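PDB 1IXK: methyltransferase from Pyrococcus horikoshii, which probably methylates cytosine at carbon 5 in tRNA, using S-adenosyl-L-methionine as the methyl donor. Local coordinates for residues Y274-L279 / P299-T304. Numbering follows the deposited sequence.
Sequences YGEPAL and PDVHET
The imidazole of His302 points at the backbone of Gly275 and lies beside the side chain of Glu276. Its NE2 comes within 3.8 Å of Gly275 CA, while CE1 sits 3.7 Å from Glu276 OE2, both approaches being oblique to the ring. Carboxylate and imidazole planes are inclined at 41°, and no hydrogen bond joins them. The torsion that puts Glu276 CG anti to the carbonyl carbon (chi1 -71°), followed by an extended chain, carries the carboxylate past the ring to Val301. That valine meets it from the opposite direction, CG2 lying 3.4 Å from OE2. In the class I-like methyltransferase domain, the contact lies at the surface, between the short strand 276-277 and the loop that leads from its antiparallel neighbour 295-297 into strand 307-314. His302 ND1 is hydrogen-bonded to the backbone N of Tyr298, a bond that helps to hold the ring turned with NE2 toward Gly275. Arg31, on helix 31-38, forms salt bridges with both Glu276 OE2 and Asp300 OD2; its positive charge probably offsets the mutual repulsion of the two carboxylates, whose nearest oxygens, Glu276 OE2 and Asp300 OD1, are 5.2 Å apart.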
# COMPACT_ATOMS: atom_id res chain seq x y z
N TYR A 274 -8.38 -2.02 10.12
CA TYR A 274 -7.12 -2.56 10.62
C TYR A 274 -5.95 -1.61 10.83
O TYR A 274 -5.84 -0.57 10.18
CB TYR A 274 -6.68 -3.71 9.72
CG TYR A 274 -7.78 -4.73 9.54
CD1 TYR A 274 -8.70 -4.62 8.50
CD2 TYR A 274 -7.94 -5.77 10.46
CE1 TYR A 274 -9.75 -5.53 8.36
CE2 TYR A 274 -8.99 -6.68 10.34
CZ TYR A 274 -9.89 -6.55 9.29
OH TYR A 274 -10.93 -7.44 9.19
N GLY A 275 -5.08 -2.00 11.76
CA GLY A 275 -3.91 -1.21 12.08
C GLY A 275 -4.16 -0.36 13.31
O GLY A 275 -5.16 -0.51 14.00
N GLU A 276 -3.22 0.54 13.59
CA GLU A 276 -3.35 1.43 14.72
C GLU A 276 -3.79 2.79 14.20
O GLU A 276 -3.65 3.09 13.01
CB GLU A 276 -2.01 1.54 15.46
CG GLU A 276 -1.63 0.27 16.21
CD GLU A 276 -0.23 0.32 16.79
OE1 GLU A 276 0.11 1.33 17.44
OE2 GLU A 276 0.53 -0.66 16.60
N PRO A 277 -4.35 3.64 15.07
CA PRO A 277 -4.80 4.96 14.65
C PRO A 277 -3.62 5.78 14.15
O PRO A 277 -2.51 5.66 14.68
CB PRO A 277 -5.39 5.56 15.93
CG PRO A 277 -5.77 4.35 16.73
CD PRO A 277 -4.63 3.42 16.50
N ALA A 278 -3.84 6.61 13.14
CA ALA A 278 -2.78 7.46 12.62
C ALA A 278 -2.44 8.45 13.73
O ALA A 278 -3.20 8.60 14.68
CB ALA A 278 -3.24 8.20 11.36
N LEU A 279 -1.31 9.13 13.60
CA LEU A 279 -0.86 10.09 14.60
C LEU A 279 -1.57 11.44 14.49
O LEU A 279 -1.62 12.02 13.41
CB LEU A 279 0.65 10.29 14.47
CG LEU A 279 1.50 9.02 14.56
CD1 LEU A 279 2.94 9.34 14.17
CD2 LEU A 279 1.45 8.46 15.97
N PRO A 299 6.01 -2.57 11.98
CA PRO A 299 6.76 -3.82 11.88
C PRO A 299 6.91 -4.58 13.19
O PRO A 299 7.18 -5.77 13.18
CB PRO A 299 8.10 -3.38 11.29
CG PRO A 299 8.26 -2.00 11.84
CD PRO A 299 6.88 -1.42 11.66
N ASP A 300 6.73 -3.89 14.32
CA ASP A 300 6.88 -4.56 15.61
C ASP A 300 5.61 -5.28 16.07
O ASP A 300 5.66 -6.07 17.01
CB ASP A 300 7.34 -3.55 16.68
CG ASP A 300 6.31 -2.50 17.00
OD1 ASP A 300 5.51 -2.14 16.11
OD2 ASP A 300 6.31 -2.01 18.15
N VAL A 301 4.49 -5.03 15.40
CA VAL A 301 3.26 -5.70 15.78
C VAL A 301 2.52 -6.36 14.61
O VAL A 301 1.83 -7.36 14.79
CB VAL A 301 2.27 -4.74 16.50
CG1 VAL A 301 2.91 -4.17 17.76
CG2 VAL A 301 1.88 -3.61 15.58
N HIS A 302 2.67 -5.81 13.41
CA HIS A 302 1.95 -6.36 12.26
C HIS A 302 2.78 -7.20 11.29
O HIS A 302 2.25 -7.70 10.30
CB HIS A 302 1.27 -5.23 11.48
CG HIS A 302 0.38 -4.38 12.32
ND1 HIS A 302 0.77 -3.15 12.80
CD2 HIS A 302 -0.89 -4.58 12.77
CE1 HIS A 302 -0.22 -2.63 13.52
NE2 HIS A 302 -1.23 -3.48 13.51
N GLU A 303 4.07 -7.35 11.57
CA GLU A 303 4.94 -8.13 10.70
C GLU A 303 4.91 -7.65 9.25
O GLU A 303 4.90 -8.45 8.32
CB GLU A 303 4.55 -9.61 10.76
CG GLU A 303 4.68 -10.23 12.14
CD GLU A 303 4.51 -11.74 12.13
OE1 GLU A 303 4.60 -12.36 13.21
OE2 GLU A 303 4.30 -12.32 11.04
N THR A 304 4.88 -6.33 9.07
CA THR A 304 4.86 -5.73 7.74
C THR A 304 5.86 -4.59 7.81
O THR A 304 6.47 -4.36 8.85
CB THR A 304 3.48 -5.11 7.41
OG1 THR A 304 3.21 -4.04 8.32
CG2 THR A 304 2.38 -6.15 7.52